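Uncharacterized protein (Parabacteroides merdae, PDB 4R7F) is of unknown function but has three immunoglobulin-like domains, the first resembling a type 9 secretion system plug domain, so a link to that pathway is possible. Local coordinates at residues V57-A62 with S67-I72; L102-N105 with Q109-V112. All coordinates share one frame; numbering follows the deposited sequence.

Contact 1: V57-A62 with S67-I72; sequences VVHCNA and SQLSPI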
ATOM      1  N   VAL A  57      29.918  15.293   1.314  1.00 41.36           N
ATOM      2  CA  VAL A  57      29.040  14.713   0.323  1.00 39.95           C
ATOM      3  C   VAL A  57      29.888  13.984  -0.720  1.00 42.64           C
ATOM      4  O   VAL A  57      30.804  14.567  -1.323  1.00 40.38           O
ATOM      5  CB  VAL A  57      28.173  15.812  -0.310  1.00 38.90           C
ATOM      6  CG1 VAL A  57      27.179  15.242  -1.298  1.00 41.75           C
ATOM      7  CG2 VAL A  57      27.429  16.554   0.787  1.00 42.47           C
ATOM      8  N   VAL A  58      29.594  12.698  -0.916  1.00 40.24           N
ATOM      9  CA  VAL A  58      30.288  11.894  -1.924  1.00 33.33           C
ATOM     10  C   VAL A  58      29.296  11.491  -2.989  1.00 38.63           C
ATOM     11  O   VAL A  58      28.260  10.886  -2.702  1.00 33.25           O
ATOM     12  CB  VAL A  58      30.933  10.627  -1.347  1.00 34.96           C
ATOM     13  CG1 VAL A  58      31.550   9.812  -2.461  1.00 37.50           C
ATOM     14  CG2 VAL A  58      32.004  10.962  -0.309  1.00 37.89           C
ATOM     15  N   HIS A  59      29.601  11.843  -4.230  1.00 40.03           N
ATOM     16  CA  HIS A  59      28.763  11.426  -5.312  1.00 37.40           C
ATOM     17  C   HIS A  59      29.229  10.052  -5.815  1.00 40.43           C
ATOM     18  O   HIS A  59      30.429   9.860  -6.072  1.00 32.43           O
ATOM     19  CB  HIS A  59      28.762  12.428  -6.451  1.00 35.56           C
ATOM     20  CG  HIS A  59      27.769  12.084  -7.511  1.00 37.51           C
ATOM     21  ND1 HIS A  59      28.087  11.315  -8.610  1.00 35.82           N
ATOM     22  CD2 HIS A  59      26.439  12.323  -7.593  1.00 36.81           C
ATOM     23  CE1 HIS A  59      27.010  11.153  -9.354  1.00 37.98           C
ATOM     24  NE2 HIS A  59      25.990  11.729  -8.743  1.00 29.53           N
ATOM     25  N   CYS A  60      28.262   9.129  -5.991  1.00 34.59           N
ATOM     26  CA  CYS A  60      28.541   7.760  -6.385  1.00 36.50           C
ATOM     27  C   CYS A  60      27.857   7.349  -7.663  1.00 33.51           C
ATOM     28  O   CYS A  60      26.821   7.855  -8.052  1.00 34.60           O
ATOM     29  CB  CYS A  60      28.119   6.785  -5.272  1.00 40.95           C
ATOM     30  SG  CYS A  60      28.914   7.092  -3.681  1.00 35.59           S
ATOM     31  N   ASN A  61      28.441   6.366  -8.304  1.00 36.21           N
ATOM     32  CA  ASN A  61      27.812   5.750  -9.458  1.00 37.46           C
ATOM     33  C   ASN A  61      26.767   4.716  -9.061  1.00 31.73           C
ATOM     34  O   ASN A  61      26.510   4.519  -7.876  1.00 27.99           O
ATOM     35  CB  ASN A  61      28.907   5.239 -10.397  1.00 32.84           C
ATOM     36  CG  ASN A  61      29.485   6.383 -11.238  1.00 47.27           C
ATOM     37  OD1 ASN A  61      28.802   7.404 -11.487  1.00 43.83           O
ATOM     38  ND2 ASN A  61      30.727   6.252 -11.638  1.00 36.42           N
ATOM     39  N   ALA A  62      26.129   4.095 -10.046  1.00 31.88           N
ATOM     40  CA  ALA A  62      25.012   3.207  -9.806  1.00 31.01           C
ATOM     41  C   ALA A  62      25.339   2.104  -8.804  1.00 35.28           C
ATOM     42  O   ALA A  62      24.505   1.767  -7.973  1.00 33.12           O
ATOM     43  CB  ALA A  62      24.544   2.602 -11.107  1.00 33.87           C
ATOM     44  N   SER A  67      31.934   8.250  -7.917  1.00 37.49           N
ATOM     45  CA  SER A  67      32.008   8.658  -9.308  1.00 44.43           C
ATOM     46  C   SER A  67      33.276   9.510  -9.494  1.00 42.77           C
ATOM     47  O   SER A  67      33.952   9.847  -8.526  1.00 37.68           O
ATOM     48  CB  SER A  67      30.747   9.422  -9.715  1.00 38.07           C
ATOM     49  OG  SER A  67      30.781  10.744  -9.240  1.00 34.71           O
ATOM     50  N   GLN A  68      33.579   9.861 -10.733  1.00 38.17           N
ATOM     51  CA  GLN A  68      34.703  10.748 -11.024  1.00 43.86           C
ATOM     52  C   GLN A  68      34.345  12.247 -10.883  1.00 41.35           C
ATOM     53  O   GLN A  68      35.156  13.104 -11.176  1.00 49.64           O
ATOM     54  CB  GLN A  68      35.242  10.441 -12.426  1.00 42.37           C
ATOM     55  CG  GLN A  68      34.357  10.972 -13.536  1.00 52.03           C
ATOM     56  CD  GLN A  68      34.810  10.517 -14.911  1.00 72.72           C
ATOM     57  OE1 GLN A  68      35.841  10.968 -15.432  1.00 66.02           O
ATOM     58  NE2 GLN A  68      34.034   9.629 -15.516  1.00 89.19           N
ATOM     59  N   LEU A  69      33.147  12.577 -10.424  1.00 35.78           N
ATOM     60  CA  LEU A  69      32.745  13.966 -10.363  1.00 40.45           C
ATOM     61  C   LEU A  69      33.450  14.647  -9.219  1.00 45.55           C
ATOM     62  O   LEU A  69      33.702  14.008  -8.200  1.00 45.32           O
ATOM     63  CB  LEU A  69      31.237  14.125 -10.168  1.00 34.21           C
ATOM     64  CG  LEU A  69      30.309  13.560 -11.222  1.00 36.45           C
ATOM     65  CD1 LEU A  69      28.917  14.027 -10.894  1.00 41.36           C
ATOM     66  CD2 LEU A  69      30.708  14.088 -12.588  1.00 38.81           C
ATOM     67  N   SER A  70      33.763  15.938  -9.408  1.00 50.39           N
ATOM     68  CA  SER A  70      34.309  16.795  -8.349  0.50 46.76           C
ATOM     69  C   SER A  70      33.151  17.536  -7.678  1.00 48.02           C
ATOM     70  O   SER A  70      32.125  17.764  -8.303  1.00 52.18           O
ATOM     71  CB  SER A  70      35.313  17.810  -8.918  0.50 52.21           C
ATOM     72  OG  SER A  70      36.340  17.186  -9.674  0.50 47.71           O
ATOM     73  N   PRO A  71      33.306  17.917  -6.395  1.00 43.68           N
ATOM     74  CA  PRO A  71      32.214  18.566  -5.676  1.00 46.07           C
ATOM     75  C   PRO A  71      31.502  19.693  -6.396  1.00 51.00           C
ATOM     76  O   PRO A  71      30.278  19.819  -6.269  1.00 53.80           O
ATOM     77  CB  PRO A  71      32.898  19.109  -4.426  1.00 52.14           C
ATOM     78  CG  PRO A  71      33.998  18.146  -4.165  1.00 47.52           C
ATOM     79  CD  PRO A  71      34.491  17.741  -5.528  1.00 45.63           C
ATOM     80  N   ILE A  72      32.227  20.509  -7.151  1.00 48.07           N
ATOM     81  CA  ILE A  72      31.565  21.653  -7.828  1.00 57.20           C
ATOM     82  C   ILE A  72      30.591  21.167  -8.915  1.00 60.22           C
ATOM     83  O   ILE A  72      29.571  21.812  -9.172  1.00 57.89           O
ATOM     84  CB  ILE A  72      32.572  22.731  -8.351  1.00 68.41           C
ATOM     85  CG1 ILE A  72      31.852  24.081  -8.594  1.00 67.89           C
ATOM     86  CG2 ILE A  72      33.370  22.247  -9.570  1.00 52.22           C
ATOM     87  CD1 ILE A  72      31.195  24.681  -7.349  1.00 86.07           C
TER
HETATM   88  O   HOH W   1      32.346  12.129  -6.017  1.00 48.10           O
HETATM   89  O   HOH W   2      32.058   8.378 -12.759  1.00 32.98           O

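Contact 2: L102-N105 with Q109-V112; sequences LLPN and QFKV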
ATOM      1  N   LEU A 102      19.053  17.635   7.562  1.00 45.68           N
ATOM      2  CA  LEU A 102      18.216  17.550   6.384  1.00 40.57           C
ATOM      3  C   LEU A 102      19.028  17.939   5.147  1.00 41.91           C
ATOM      4  O   LEU A 102      19.842  18.876   5.180  1.00 41.60           O
ATOM      5  CB  LEU A 102      17.024  18.474   6.519  1.00 43.68           C
ATOM      6  CG  LEU A 102      16.193  18.252   7.768  1.00 49.99           C
ATOM      7  CD1 LEU A 102      15.020  19.218   7.784  1.00 57.47           C
ATOM      8  CD2 LEU A 102      15.718  16.816   7.825  1.00 51.39           C
ATOM      9  N   LEU A 103      18.799  17.213   4.063  1.00 35.25           N
ATOM     10  CA  LEU A 103      19.408  17.516   2.790  1.00 33.75           C
ATOM     11  C   LEU A 103      18.396  17.395   1.656  1.00 37.20           C
ATOM     12  O   LEU A 103      17.564  16.510   1.663  1.00 39.20           O
ATOM     13  CB  LEU A 103      20.534  16.550   2.536  1.00 38.23           C
ATOM     14  CG  LEU A 103      21.803  16.773   3.347  1.00 43.86           C
ATOM     15  CD1 LEU A 103      22.661  15.514   3.345  1.00 40.80           C
ATOM     16  CD2 LEU A 103      22.581  17.944   2.785  1.00 42.88           C
ATOM     17  N   PRO A 104      18.460  18.294   0.670  1.00 39.87           N
ATOM     18  CA  PRO A 104      19.332  19.458   0.642  1.00 42.68           C
ATOM     19  C   PRO A 104      18.871  20.494   1.684  1.00 44.73           C
ATOM     20  O   PRO A 104      17.759  20.391   2.217  1.00 41.97           O
ATOM     21  CB  PRO A 104      19.118  20.003  -0.761  1.00 39.56           C
ATOM     22  CG  PRO A 104      17.679  19.701  -1.006  1.00 42.14           C
ATOM     23  CD  PRO A 104      17.520  18.305  -0.459  1.00 33.28           C
ATOM     24  N   ASN A 105      19.723  21.465   1.987  1.00 44.00           N
ATOM     25  CA  ASN A 105      19.377  22.480   2.971  1.00 44.90           C
ATOM     26  C   ASN A 105      19.937  23.829   2.511  1.00 49.55           C
ATOM     27  O   ASN A 105      20.294  23.972   1.343  1.00 48.67           O
ATOM     28  CB  ASN A 105      19.878  22.045   4.360  1.00 40.82           C
ATOM     29  CG  ASN A 105      21.374  21.782   4.397  1.00 41.99           C
ATOM     30  OD1 ASN A 105      22.153  22.512   3.800  1.00 46.82           O
ATOM     31  ND2 ASN A 105      21.783  20.731   5.095  1.00 53.69           N
ATOM     32  N   GLN A 109      23.027  22.171  -1.675  1.00 48.49           N
ATOM     33  CA  GLN A 109      22.033  21.712  -2.628  1.00 47.71           C
ATOM     34  C   GLN A 109      22.761  20.884  -3.675  1.00 55.07           C
ATOM     35  O   GLN A 109      23.975  21.013  -3.838  1.00 47.23           O
ATOM     36  CB  GLN A 109      21.304  22.875  -3.293  1.00 51.85           C
ATOM     37  CG  GLN A 109      20.855  23.989  -2.355  1.00 57.80           C
ATOM     38  CD  GLN A 109      21.931  25.020  -2.125  1.00 51.51           C
ATOM     39  OE1 GLN A 109      22.595  25.475  -3.064  1.00 60.02           O
ATOM     40  NE2 GLN A 109      22.134  25.380  -0.862  1.00 48.51           N
ATOM     41  N   PHE A 110      22.016  20.020  -4.360  1.00 46.35           N
ATOM     42  CA  PHE A 110      22.603  19.097  -5.314  1.00 46.61           C
ATOM     43  C   PHE A 110      22.368  19.592  -6.728  1.00 47.34           C
ATOM     44  O   PHE A 110      21.321  20.146  -7.026  1.00 42.36           O
ATOM     45  CB  PHE A 110      21.984  17.710  -5.158  1.00 45.30           C
ATOM     46  CG  PHE A 110      22.050  17.177  -3.757  1.00 38.46           C
ATOM     47  CD1 PHE A 110      23.251  16.831  -3.203  1.00 37.80           C
ATOM     48  CD2 PHE A 110      20.901  17.030  -3.001  1.00 38.17           C
ATOM     49  CE1 PHE A 110      23.321  16.359  -1.911  1.00 41.49           C
ATOM     50  CE2 PHE A 110      20.961  16.533  -1.724  1.00 39.52           C
ATOM     51  CZ  PHE A 110      22.177  16.209  -1.174  1.00 38.05           C
ATOM     52  N   LYS A 111      23.343  19.365  -7.594  1.00 39.01           N
ATOM     53  CA  LYS A 111      23.255  19.793  -8.960  1.00 39.27           C
ATOM     54  C   LYS A 111      22.902  18.673  -9.910  1.00 43.43           C
ATOM     55  O   LYS A 111      22.522  18.958 -11.024  1.00 50.24           O
ATOM     56  CB  LYS A 111      24.587  20.384  -9.401  1.00 42.84           C
ATOM     57  CG  LYS A 111      24.896  21.718  -8.772  1.00 46.71           C
ATOM     58  CD  LYS A 111      26.274  22.176  -9.183  1.00 55.57           C
ATOM     59  CE  LYS A 111      26.509  23.577  -8.659  1.00 69.81           C
ATOM     60  NZ  LYS A 111      27.925  23.952  -8.858  1.00 82.94           N
ATOM     61  N   VAL A 112      23.077  17.409  -9.510  1.00 43.77           N
ATOM     62  CA  VAL A 112      22.846  16.280 -10.431  1.00 35.80           C
ATOM     63  C   VAL A 112      22.155  15.152  -9.692  1.00 39.75           C
ATOM     64  O   VAL A 112      22.156  15.090  -8.467  1.00 32.04           O
ATOM     65  CB  VAL A 112      24.143  15.709 -11.070  1.00 34.94           C
ATOM     66  CG1 VAL A 112      24.802  16.721 -12.028  1.00 35.88           C
ATOM     67  CG2 VAL A 112      25.116  15.259  -9.989  1.00 42.79           C
TER

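Contact 1: V57-A62 with S67-I72
Ser67 OG is gripped by two groups and shows how one hydroxyl can organise a short loop. Ser67 OG lies 2.8 Å from His59 ND1 in a hydrogen bond that either atom could donate. From the other segment-mate, Leu69 N donates to Ser67 OG at 3.2 Å. An approach of the hydroxyl to His59 O is weak and not settled. With chi1 at 78°, OG stands between the backbone N and the carbonyl carbon of its own residue, which turns it back over Leu69 N and closes an ST turn. The backbone joins in: Ser67 N donates to His59 O over 2.9 Å, a nearly straight bond at 169°. A water reaches the same carbonyl and also donates to Leu69 O, so this oxygen at the strand end is gripped by backbone and solvent together.

The imidazole is steered by chi1 of -173°, which swings CG anti to the backbone N and brings ND1 to the serine. Leu69 CD1 then lies over one face of the His59 ring, 3.9 Å from its centroid, in a CH-pi contact displaced toward the rim. NE2 is hydrogen-bonded to Ser113 O, and the two polar bonds together fix the rotation of the ring. Beyond it, Asn61 OD1 rests 3.3 Å from Ser67 CB, although its hydrogen bond goes to Asp388 N. The ND2 of this amide shares a second water with Gln68 N. Strand 53-60 pairs with strand 114-122 in the first immunoglobulin-like domain, and the arrangement is that of a beta-strand end followed by a loop folded back through an ST turn.

Contact 2: L102-N105 with Q109-V112
This is a mainly apolar contact across a short loop at the surface, where the chain leaves strand 96-103 and enters the short strand 109-110 of the first domain. Pro104, preceded by a cis peptide bond, supplies its centre. The CB of Pro104 is 3.9 Å from Gln109 CA and also touches the aromatic ring that follows obliquely, with Phe110 CE2 4.0 Å away. The two side chains cross at about a right angle. Phe110 has chi1 near -54°, which sets CG beside its backbone N and carries the far end of the ring back to the first segment, where CZ packs against Leu103 CB at 4.1 Å. The contact thus spreads over two neighbouring residues. The ring also meets Val57 of strand 53-60 and Tyr116 of strand 114-122.

A polar clasp complements this packing. Gln109 NE2 donates to Asn105 O at 3.2 Å with an angle of 175°, and the bond lies in both the carbonyl plane and the amide plane of the glutamine. The bend at chi2, 87°, curls the chain so that the amide meets that oxygen. Asn105 works within the loop: its ND2 donates to Leu102 O over 2.7 Å, on a less straight path, and its OD1 accepts from the backbone N of Asp107 and of Val108. One asparagine amide is therefore bonded to the backbone on both sides of itself, in a cis-proline loop that joins strand 96-103 of a four-stranded antiparallel sheet to strand 109-110, the partner of strand 75-76, in the first immunoglobulin-like domain.

Read from the N terminus, the two contacts lie in series within the first domain: contact 1 closes across residues 63-66 of the loop that follows strand 53-60, and contact 2 across 106-108 of the loop that follows strand 96-103. Neither nests in the other nor crosses it, yet folding brings their centres to about 13 Å. Ile72 O and Lys111 NZ form a probable hydrogen bond between them, while Val112 CG2 packs on both His59 and Leu69, and Val57 meets Phe110. This small cluster ties strand 53-60 and the loop after it to residues 109-112, and Phe110 reaches on to Leu103 of the other sheet, illustrating how successive local closures can be joined within one domain.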